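PDB 2P9X: hypothetical protein PH0832, which is of unknown function but binds zinc ions and forms a small all-helical domain of the Nitrosopumilus output domain 5 family. Local coordinates for residues S2-I13 / G38-P46; E66-L77 / A83-I93. One frame throughout, in Å; residues are numbered along the deposited sequence.

Interaction 1 (S2-I13 / G38-P46). With ZN (zinc ion), chain F; ACT (acetate ion), chain E.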
loop_
_atom_site.group_PDB
_atom_site.type_symbol
_atom_site.label_atom_id
_atom_site.label_comp_id
_atom_site.label_asym_id
_atom_site.label_seq_id
_atom_site.Cartn_x
_atom_site.Cartn_y
_atom_site.Cartn_z
ATOM N N SER A 2 5.594 -16.269 -27.167
ATOM C CA SER A 2 6.460 -17.479 -27.095
ATOM C C SER A 2 5.981 -18.395 -25.984
ATOM O O SER A 2 5.133 -18.020 -25.173
ATOM C CB SER A 2 7.900 -17.071 -26.804
ATOM O OG SER A 2 7.983 -16.409 -25.547
ATOM N N LYS A 3 6.536 -19.599 -25.944
ATOM C CA LYS A 3 6.172 -20.549 -24.907
ATOM C C LYS A 3 6.489 -19.964 -23.529
ATOM O O LYS A 3 5.695 -20.083 -22.599
ATOM C CB LYS A 3 6.934 -21.867 -25.105
ATOM C CG LYS A 3 6.448 -22.675 -26.304
ATOM C CD LYS A 3 7.239 -23.961 -26.510
ATOM C CE LYS A 3 8.641 -23.690 -27.032
ATOM N NZ LYS A 3 9.347 -24.964 -27.367
ATOM N N GLY A 4 7.648 -19.323 -23.402
ATOM C CA GLY A 4 8.028 -18.749 -22.121
ATOM C C GLY A 4 7.171 -17.562 -21.710
ATOM O O GLY A 4 6.812 -17.415 -20.539
ATOM N N ARG A 5 6.835 -16.713 -22.675
ATOM C CA ARG A 5 6.017 -15.536 -22.398
ATOM C C ARG A 5 4.627 -15.986 -21.966
ATOM O O ARG A 5 4.035 -15.425 -21.042
ATOM C CB ARG A 5 5.935 -14.665 -23.652
ATOM C CG ARG A 5 5.235 -13.307 -23.490
ATOM C CD ARG A 5 5.498 -12.479 -24.748
ATOM N NE ARG A 5 5.044 -11.089 -24.689
ATOM C CZ ARG A 5 3.836 -10.669 -25.059
ATOM N NH1 ARG A 5 2.937 -11.531 -25.506
ATOM N NH2 ARG A 5 3.551 -9.371 -25.037
ATOM N N ASP A 6 4.105 -17.002 -22.645
ATOM C CA ASP A 6 2.785 -17.541 -22.330
ATOM C C ASP A 6 2.767 -18.143 -20.926
ATOM O O ASP A 6 1.893 -17.832 -20.120
ATOM C CB ASP A 6 2.405 -18.600 -23.374
ATOM C CG ASP A 6 1.074 -19.264 -23.082
ATOM O OD1 ASP A 6 0.113 -18.546 -22.746
ATOM O OD2 ASP A 6 0.991 -20.501 -23.206
ATOM N N ILE A 7 3.747 -18.988 -20.628
ATOM C CA ILE A 7 3.814 -19.633 -19.321
ATOM C C ILE A 7 4.000 -18.644 -18.173
ATOM O O ILE A 7 3.358 -18.769 -17.125
ATOM C CB ILE A 7 4.943 -20.677 -19.277
ATOM C CG1 ILE A 7 4.640 -21.798 -20.273
ATOM C CG2 ILE A 7 5.067 -21.251 -17.879
ATOM C CD1 ILE A 7 5.799 -22.759 -20.484
ATOM N N LEU A 8 4.866 -17.656 -18.354
ATOM C CA LEU A 8 5.069 -16.692 -17.276
ATOM C C LEU A 8 3.818 -15.847 -17.057
ATOM O O LEU A 8 3.382 -15.655 -15.927
ATOM C CB LEU A 8 6.257 -15.773 -17.571
ATOM C CG LEU A 8 6.493 -14.698 -16.502
ATOM C CD1 LEU A 8 6.656 -15.355 -15.141
ATOM C CD2 LEU A 8 7.727 -13.880 -16.850
ATOM N N THR A 9 3.236 -15.350 -18.142
ATOM C CA THR A 9 2.050 -14.511 -18.033
ATOM C C THR A 9 0.884 -15.245 -17.388
ATOM O O THR A 9 0.248 -14.717 -16.479
ATOM C CB THR A 9 1.632 -13.963 -19.419
ATOM O OG1 THR A 9 2.718 -13.205 -19.967
ATOM C CG2 THR A 9 0.410 -13.045 -19.290
ATOM N N LYS A 10 0.613 -16.467 -17.831
ATOM C CA LYS A 10 -0.493 -17.225 -17.253
ATOM C C LYS A 10 -0.248 -17.542 -15.784
ATOM O O LYS A 10 -1.166 -17.474 -14.966
ATOM C CB LYS A 10 -0.723 -18.527 -18.023
ATOM C CG LYS A 10 -1.973 -19.281 -17.584
ATOM C CD LYS A 10 -3.220 -18.416 -17.760
ATOM C CE LYS A 10 -4.480 -19.131 -17.287
ATOM N NZ LYS A 10 -5.434 -19.375 -18.405
ATOM N N THR A 11 0.988 -17.891 -15.443
ATOM C CA THR A 11 1.312 -18.213 -14.059
ATOM C C THR A 11 1.050 -17.002 -13.175
ATOM O O THR A 11 0.515 -17.134 -12.077
ATOM C CB THR A 11 2.779 -18.632 -13.903
ATOM O OG1 THR A 11 3.029 -19.778 -14.722
ATOM C CG2 THR A 11 3.083 -18.987 -12.448
ATOM N N ILE A 12 1.430 -15.821 -13.654
ATOM C CA ILE A 12 1.208 -14.606 -12.882
ATOM C C ILE A 12 -0.286 -14.337 -12.732
ATOM O O ILE A 12 -0.764 -14.032 -11.642
ATOM C CB ILE A 12 1.874 -13.381 -13.546
ATOM C CG1 ILE A 12 3.394 -13.546 -13.514
ATOM C CG2 ILE A 12 1.471 -12.105 -12.803
ATOM C CD1 ILE A 12 4.152 -12.384 -14.138
ATOM N N ILE A 13 -1.023 -14.461 -13.827
ATOM C CA ILE A 13 -2.458 -14.237 -13.788
ATOM C C ILE A 13 -3.132 -15.163 -12.774
ATOM O O ILE A 13 -3.997 -14.728 -12.014
ATOM C CB ILE A 13 -3.068 -14.430 -15.192
ATOM C CG1 ILE A 13 -2.678 -13.241 -16.076
ATOM C CG2 ILE A 13 -4.570 -14.570 -15.091
ATOM C CD1 ILE A 13 -2.859 -13.490 -17.557
ATOM N N GLY A 38 -0.178 -4.667 -20.490
ATOM C CA GLY A 38 -0.883 -5.692 -19.739
ATOM C C GLY A 38 0.120 -6.461 -18.896
ATOM O O GLY A 38 1.289 -6.069 -18.805
ATOM N N ILE A 39 -0.324 -7.562 -18.294
ATOM C CA ILE A 39 0.527 -8.384 -17.434
ATOM C C ILE A 39 1.714 -8.984 -18.177
ATOM O O ILE A 39 2.723 -9.352 -17.563
ATOM C CB ILE A 39 -0.300 -9.524 -16.768
ATOM C CG1 ILE A 39 -1.350 -8.920 -15.834
ATOM C CG2 ILE A 39 0.604 -10.448 -15.954
ATOM C CD1 ILE A 39 -0.757 -8.173 -14.665
ATOM N N GLU A 40 1.598 -9.075 -19.498
ATOM C CA GLU A 40 2.677 -9.629 -20.311
ATOM C C GLU A 40 3.944 -8.781 -20.186
ATOM O O GLU A 40 5.025 -9.186 -20.616
ATOM C CB GLU A 40 2.242 -9.716 -21.778
ATOM C CG GLU A 40 1.692 -8.420 -22.357
ATOM C CD GLU A 40 0.207 -8.197 -22.070
ATOM O OE1 GLU A 40 -0.369 -8.918 -21.227
ATOM O OE2 GLU A 40 -0.381 -7.296 -22.704
ATOM N N LEU A 41 3.808 -7.594 -19.603
ATOM C CA LEU A 41 4.948 -6.705 -19.402
ATOM C C LEU A 41 5.978 -7.370 -18.494
ATOM O O LEU A 41 7.168 -7.055 -18.557
ATOM C CB LEU A 41 4.490 -5.392 -18.755
ATOM C CG LEU A 41 5.587 -4.362 -18.469
ATOM C CD1 LEU A 41 6.187 -3.872 -19.783
ATOM C CD2 LEU A 41 4.999 -3.190 -17.690
ATOM N N ALA A 42 5.516 -8.278 -17.634
ATOM C CA ALA A 42 6.412 -8.976 -16.715
ATOM C C ALA A 42 7.492 -9.712 -17.497
ATOM O O ALA A 42 8.644 -9.771 -17.074
ATOM C CB ALA A 42 5.626 -9.949 -15.848
ATOM N N TYR A 43 7.114 -10.263 -18.643
ATOM C CA TYR A 43 8.065 -10.972 -19.492
ATOM C C TYR A 43 8.816 -10.015 -20.412
ATOM O O TYR A 43 10.038 -10.113 -20.556
ATOM C CB TYR A 43 7.342 -12.027 -20.340
ATOM C CG TYR A 43 8.252 -12.761 -21.308
ATOM C CD1 TYR A 43 8.585 -12.206 -22.544
ATOM C CD2 TYR A 43 8.789 -14.002 -20.978
ATOM C CE1 TYR A 43 9.431 -12.873 -23.430
ATOM C CE2 TYR A 43 9.636 -14.678 -21.856
ATOM C CZ TYR A 43 9.950 -14.108 -23.077
ATOM O OH TYR A 43 10.782 -14.778 -23.952
ATOM N N ASP A 44 8.089 -9.092 -21.034
ATOM C CA ASP A 44 8.704 -8.142 -21.963
ATOM C C ASP A 44 9.714 -7.189 -21.340
ATOM O O ASP A 44 10.725 -6.852 -21.967
ATOM C CB ASP A 44 7.629 -7.321 -22.681
ATOM C CG ASP A 44 6.666 -8.184 -23.462
ATOM O OD1 ASP A 44 7.059 -9.301 -23.868
ATOM O OD2 ASP A 44 5.522 -7.735 -23.686
ATOM N N ASP A 45 9.438 -6.740 -20.122
ATOM C CA ASP A 45 10.328 -5.820 -19.428
ATOM C C ASP A 45 10.108 -5.996 -17.931
ATOM O O ASP A 45 9.445 -5.179 -17.291
ATOM C CB ASP A 45 10.015 -4.376 -19.835
ATOM C CG ASP A 45 11.134 -3.413 -19.480
ATOM O OD1 ASP A 45 11.857 -3.670 -18.493
ATOM O OD2 ASP A 45 11.281 -2.389 -20.185
ATOM N N PRO A 46 10.664 -7.072 -17.351
ATOM C CA PRO A 46 10.516 -7.346 -15.917
ATOM C C PRO A 46 10.858 -6.191 -14.983
ATOM O O PRO A 46 10.161 -5.967 -13.990
ATOM C CB PRO A 46 11.398 -8.584 -15.698
ATOM C CG PRO A 46 12.324 -8.673 -16.879
ATOM C CD PRO A 46 11.509 -8.092 -17.997
HETATM ZN ZN ZN F . 3.636 -16.659 -27.807
HETATM C C ACT E . 2.380 -15.309 -25.755
HETATM O O ACT E . 3.241 -14.453 -26.046
HETATM O OXT ACT E . 2.244 -16.406 -26.344
HETATM C CH3 ACT E . 1.432 -15.001 -24.594
HETATM O O HOH W 1 4.316 -11.720 -18.013
#
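The backbones of R5 and Y43 come within 5.8 Å at their CA atoms, and those of T9 and E40 within 5.4 Å. Segment 2-13 holds the start of helix 3-19; 38-46 begins with a type I turn, G38 to L41, and runs into the short helix 41-44. R5 and Y43 carry much of the contact. The R5 CB lies over the centre of the Y43 ring, 3.7 Å from the centroid, a CH-pi contact. With CG anti to the backbone N (chi1 -174°), the extended R5 chain then runs past the ring to D44. Its guanidinium stands nearly at right angles to the ring and grips D44 side-on in a salt bridge. R5 NE meets D44 OD1 at 2.8 Å and R5 NH2 meets D44 OD2 at 2.9 Å, and the two planar groups are nearly coplanar. E40 CB lies over one guanidinium face, toward its rim. At the start of helix 3-19, S2 OG accepts from R5 N in an ST motif. S2 N binds zinc at 2.1 Å, and a second ligand is OXT of an acetate, probably from the crystallisation liquor. The other acetate oxygen accepts from R5 NH1. Deeper in, I12 CG2 packs on I39 CG2 at 3.7 Å. One water donates to both T9 OG1 and I39 O. Y43 OH is hydrogen-bonded to E99, the C-terminal residue.

Interaction 2 (E66-L77 / A83-I93)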
loop_
_atom_site.group_PDB
_atom_site.type_symbol
_atom_site.label_atom_id
_atom_site.label_comp_id
_atom_site.label_asym_id
_atom_site.label_seq_id
_atom_site.Cartn_x
_atom_site.Cartn_y
_atom_site.Cartn_z
ATOM N N GLU A 66 6.721 -10.452 -6.160
ATOM C CA GLU A 66 7.853 -11.035 -6.873
ATOM C C GLU A 66 8.156 -12.418 -6.296
ATOM O O GLU A 66 8.301 -13.391 -7.034
ATOM C CB GLU A 66 9.082 -10.131 -6.739
ATOM C CG GLU A 66 10.267 -10.549 -7.596
ATOM C CD GLU A 66 11.448 -9.594 -7.479
ATOM O OE1 GLU A 66 11.743 -9.124 -6.357
ATOM O OE2 GLU A 66 12.094 -9.319 -8.509
ATOM N N MET A 67 8.235 -12.502 -4.971
ATOM C CA MET A 67 8.519 -13.774 -4.312
ATOM C C MET A 67 7.463 -14.819 -4.649
ATOM O O MET A 67 7.787 -15.980 -4.916
ATOM C CB MET A 67 8.592 -13.566 -2.801
ATOM C CG MET A 67 9.855 -12.839 -2.377
ATOM S SD MET A 67 9.779 -12.207 -0.694
ATOM C CE MET A 67 9.888 -13.735 0.237
ATOM N N VAL A 68 6.200 -14.407 -4.638
ATOM C CA VAL A 68 5.109 -15.311 -4.953
ATOM C C VAL A 68 5.185 -15.781 -6.408
ATOM O O VAL A 68 4.998 -16.963 -6.690
ATOM C CB VAL A 68 3.748 -14.640 -4.677
ATOM C CG1 VAL A 68 2.626 -15.474 -5.257
ATOM C CG2 VAL A 68 3.552 -14.482 -3.169
ATOM N N ILE A 69 5.486 -14.870 -7.331
ATOM C CA ILE A 69 5.582 -15.247 -8.739
ATOM C C ILE A 69 6.698 -16.266 -8.959
ATOM O O ILE A 69 6.512 -17.264 -9.657
ATOM C CB ILE A 69 5.846 -14.015 -9.645
ATOM C CG1 ILE A 69 4.612 -13.110 -9.658
ATOM C CG2 ILE A 69 6.194 -14.471 -11.066
ATOM C CD1 ILE A 69 4.844 -11.766 -10.335
ATOM N N ILE A 70 7.860 -16.014 -8.368
ATOM C CA ILE A 70 8.994 -16.922 -8.529
ATOM C C ILE A 70 8.655 -18.306 -7.994
ATOM O O ILE A 70 8.947 -19.321 -8.633
ATOM C CB ILE A 70 10.245 -16.371 -7.811
ATOM C CG1 ILE A 70 10.681 -15.063 -8.481
ATOM C CG2 ILE A 70 11.382 -17.392 -7.872
ATOM C CD1 ILE A 70 11.830 -14.355 -7.781
ATOM N N SER A 71 8.019 -18.342 -6.829
ATOM C CA SER A 71 7.632 -19.602 -6.203
ATOM C C SER A 71 6.646 -20.384 -7.070
ATOM O O SER A 71 6.766 -21.603 -7.216
ATOM C CB SER A 71 7.009 -19.334 -4.829
ATOM O OG SER A 71 7.985 -18.880 -3.910
ATOM N N LYS A 72 5.673 -19.684 -7.645
ATOM C CA LYS A 72 4.674 -20.335 -8.487
ATOM C C LYS A 72 5.260 -20.843 -9.796
ATOM O O LYS A 72 4.843 -21.883 -10.305
ATOM C CB LYS A 72 3.523 -19.375 -8.795
ATOM C CG LYS A 72 2.600 -19.102 -7.625
ATOM C CD LYS A 72 1.995 -20.381 -7.077
ATOM C CE LYS A 72 1.219 -20.103 -5.796
ATOM N NZ LYS A 72 0.274 -21.206 -5.474
ATOM N N LEU A 73 6.217 -20.108 -10.354
ATOM C CA LEU A 73 6.816 -20.537 -11.609
ATOM C C LEU A 73 7.688 -21.776 -11.409
ATOM O O LEU A 73 7.805 -22.643 -12.265
ATOM C CB LEU A 73 7.659 -19.386 -12.157
ATOM C CG LEU A 73 7.920 -19.522 -13.658
ATOM C CD1 LEU A 73 6.628 -19.586 -14.476
ATOM C CD2 LEU A 73 8.729 -18.357 -14.226
ATOM N N LYS A 74 8.345 -21.818 -10.236
ATOM C CA LYS A 74 9.137 -22.993 -9.905
ATOM C C LYS A 74 8.254 -24.239 -9.792
ATOM O O LYS A 74 8.626 -25.343 -10.168
ATOM C CB LYS A 74 9.858 -22.724 -8.583
ATOM C CG LYS A 74 11.130 -21.898 -8.787
ATOM C CD LYS A 74 11.783 -21.486 -7.466
ATOM C CE LYS A 74 12.914 -20.470 -7.671
ATOM N NZ LYS A 74 13.600 -20.232 -6.401
ATOM N N GLY A 75 7.052 -24.033 -9.219
ATOM C CA GLY A 75 6.103 -25.135 -9.122
ATOM C C GLY A 75 5.543 -25.518 -10.494
ATOM O O GLY A 75 5.090 -26.632 -10.722
ATOM N N ARG A 76 5.574 -24.563 -11.419
ATOM C CA ARG A 76 5.078 -24.803 -12.771
ATOM C C ARG A 76 6.120 -25.490 -13.671
ATOM O O ARG A 76 5.799 -26.319 -14.510
ATOM C CB ARG A 76 4.683 -23.456 -13.380
ATOM C CG ARG A 76 3.544 -23.578 -14.390
ATOM C CD ARG A 76 3.815 -24.674 -15.423
ATOM N NE ARG A 76 3.072 -24.417 -16.660
ATOM C CZ ARG A 76 3.402 -25.162 -17.732
ATOM N NH1 ARG A 76 4.345 -26.082 -17.633
ATOM N NH2 ARG A 76 2.768 -24.974 -18.896
ATOM N N LEU A 77 7.395 -25.079 -13.502
ATOM C CA LEU A 77 8.448 -25.483 -14.445
ATOM C C LEU A 77 9.400 -26.502 -13.829
ATOM O O LEU A 77 9.501 -27.662 -14.217
ATOM C CB LEU A 77 9.269 -24.236 -14.780
ATOM C CG LEU A 77 8.637 -23.404 -15.886
ATOM C CD1 LEU A 77 9.582 -22.314 -16.387
ATOM C CD2 LEU A 77 8.252 -24.229 -17.113
ATOM N N ALA A 83 16.406 -18.386 -9.936
ATOM C CA ALA A 83 16.119 -16.952 -9.927
ATOM C C ALA A 83 15.672 -16.441 -8.552
ATOM O O ALA A 83 14.858 -17.037 -7.853
ATOM C CB ALA A 83 15.045 -16.667 -10.981
ATOM N N ASN A 84 16.287 -15.299 -8.164
ATOM C CA ASN A 84 15.887 -14.612 -6.933
ATOM C C ASN A 84 15.209 -13.272 -7.252
ATOM O O ASN A 84 14.819 -12.499 -6.385
ATOM C CB ASN A 84 17.154 -14.349 -6.118
ATOM C CG ASN A 84 17.865 -15.650 -5.851
ATOM O OD1 ASN A 84 17.330 -16.563 -5.234
ATOM N ND2 ASN A 84 19.156 -15.683 -6.229
ATOM N N SER A 85 15.072 -12.976 -8.542
ATOM C CA SER A 85 14.429 -11.746 -8.991
ATOM C C SER A 85 13.649 -12.050 -10.267
ATOM O O SER A 85 13.937 -13.027 -10.958
ATOM C CB SER A 85 15.469 -10.664 -9.292
ATOM O OG SER A 85 16.200 -10.976 -10.464
ATOM N N LEU A 86 12.670 -11.214 -10.583
ATOM C CA LEU A 86 11.876 -11.428 -11.783
ATOM C C LEU A 86 12.761 -11.350 -13.033
ATOM O O LEU A 86 12.539 -12.084 -13.996
ATOM C CB LEU A 86 10.745 -10.396 -11.862
ATOM C CG LEU A 86 9.711 -10.582 -12.973
ATOM C CD1 LEU A 86 8.959 -11.896 -12.775
ATOM C CD2 LEU A 86 8.739 -9.416 -12.946
ATOM N N GLU A 87 13.761 -10.466 -13.016
ATOM C CA GLU A 87 14.665 -10.326 -14.158
ATOM C C GLU A 87 15.418 -11.626 -14.394
ATOM O O GLU A 87 15.543 -12.084 -15.534
ATOM C CB GLU A 87 15.673 -9.192 -13.937
ATOM C CG GLU A 87 15.063 -7.811 -13.986
ATOM C CD GLU A 87 14.703 -7.284 -12.614
ATOM O OE1 GLU A 87 14.356 -8.094 -11.729
ATOM O OE2 GLU A 87 14.763 -6.053 -12.428
ATOM N N GLU A 88 15.926 -12.216 -13.316
ATOM C CA GLU A 88 16.647 -13.478 -13.427
ATOM C C GLU A 88 15.691 -14.582 -13.861
ATOM O O GLU A 88 16.076 -15.496 -14.594
ATOM C CB GLU A 88 17.279 -13.859 -12.089
ATOM C CG GLU A 88 18.431 -12.969 -11.673
ATOM C CD GLU A 88 18.999 -13.343 -10.316
ATOM O OE1 GLU A 88 18.494 -14.302 -9.690
ATOM O OE2 GLU A 88 19.953 -12.670 -9.875
ATOM N N LEU A 89 14.441 -14.497 -13.405
ATOM C CA LEU A 89 13.437 -15.502 -13.745
ATOM C C LEU A 89 13.149 -15.502 -15.243
ATOM O O LEU A 89 13.042 -16.563 -15.865
ATOM C CB LEU A 89 12.140 -15.243 -12.969
ATOM C CG LEU A 89 11.031 -16.287 -13.133
ATOM C CD1 LEU A 89 11.459 -17.604 -12.489
ATOM C CD2 LEU A 89 9.740 -15.775 -12.502
ATOM N N VAL A 90 13.017 -14.312 -15.821
ATOM C CA VAL A 90 12.749 -14.190 -17.248
ATOM C C VAL A 90 13.963 -14.680 -18.028
ATOM O O VAL A 90 13.827 -15.350 -19.051
ATOM C CB VAL A 90 12.434 -12.723 -17.628
ATOM C CG1 VAL A 90 12.374 -12.567 -19.141
ATOM C CG2 VAL A 90 11.097 -12.315 -17.004
ATOM N N SER A 91 15.150 -14.344 -17.534
ATOM C CA SER A 91 16.382 -14.766 -18.189
ATOM C C SER A 91 16.475 -16.285 -18.201
ATOM O O SER A 91 16.846 -16.883 -19.210
ATOM C CB SER A 91 17.596 -14.176 -17.472
ATOM O OG SER A 91 17.657 -12.775 -17.667
ATOM N N GLU A 92 16.134 -16.905 -17.076
ATOM C CA GLU A 92 16.179 -18.355 -16.969
ATOM C C GLU A 92 15.145 -19.014 -17.871
ATOM O O GLU A 92 15.426 -20.031 -18.510
ATOM C CB GLU A 92 15.973 -18.785 -15.514
ATOM C CG GLU A 92 16.698 -17.877 -14.524
ATOM C CD GLU A 92 17.478 -18.642 -13.472
ATOM O OE1 GLU A 92 17.698 -19.858 -13.659
ATOM O OE2 GLU A 92 17.887 -18.022 -12.466
ATOM N N ILE A 93 13.949 -18.437 -17.932
ATOM C CA ILE A 93 12.900 -18.987 -18.788
ATOM C C ILE A 93 13.333 -18.922 -20.252
ATOM O O ILE A 93 13.105 -19.859 -21.019
ATOM C CB ILE A 93 11.580 -18.210 -18.628
ATOM C CG1 ILE A 93 10.988 -18.469 -17.242
ATOM C CG2 ILE A 93 10.594 -18.634 -19.716
ATOM C CD1 ILE A 93 9.740 -17.642 -16.960
#
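L89 lies obliquely across L73. I69 adds its CG2 from the preceding turn, 4.0 Å from L89 CD2. That same I69 methyl also reaches L86 CD1. I70 slides past L89 in the opposite direction. Its CG1 branch sits beside the backbone N (chi1 -64°) and carries CD1 to the backbone of the 83-85 loop, 3.6 Å from S85 N. I70 CG2 meets A83 O. L77 CD1 touches I93 CG1 at 4.2 Å at the far end.

The polar part lies at the start of helix 86-97. The E66 chain is extended, and its OE2 accepts from L86 N at 2.9 Å, N-H...O angle 164°. The N-H comes on the anti side of the carboxylate, out of its plane. R63 forms a salt bridge with E66 OE1 and K50 with E66 OE2. K50 also makes a long, weak ion pair with E87, which probably eases the closeness of the two glutamates. S85 is the N-cap: its OG accepts from E88 N at 3.1 Å. E88 in turn accepts from N84 N through OE1, which ties the loop to the first turn.

The two helix segments run roughly parallel, 23° apart, with axes 10.4 Å from each other at closest approach. Helix 3-19 packs on them through T11, I12 and L8, and helix 46-57 borders L86. M67 and V68 of helix 59-76 pack on a second subunit.

How the interactions relate
The two contacts share no helix: interaction 1 joins helix 3-19 to helix 41-44, and interaction 2 joins helix 59-76 to helix 86-97. They lie next to each other, their centres 11 Å apart. Interaction 2 is the more buried, and its cross-contacts are mostly aliphatic. Interaction 1 is partly buried. It is apolar at its I12 end but ionic at the outer end, where zinc and acetate sit. Charge appears in both, but differently: interaction 1 uses an arginine-aspartate pair, while in interaction 2 a glutamate holds a backbone N-H at a helix start. The segments also touch directly. G4 packs on I93, T11 on L73, and the backbone of A42 and Y43 on V90.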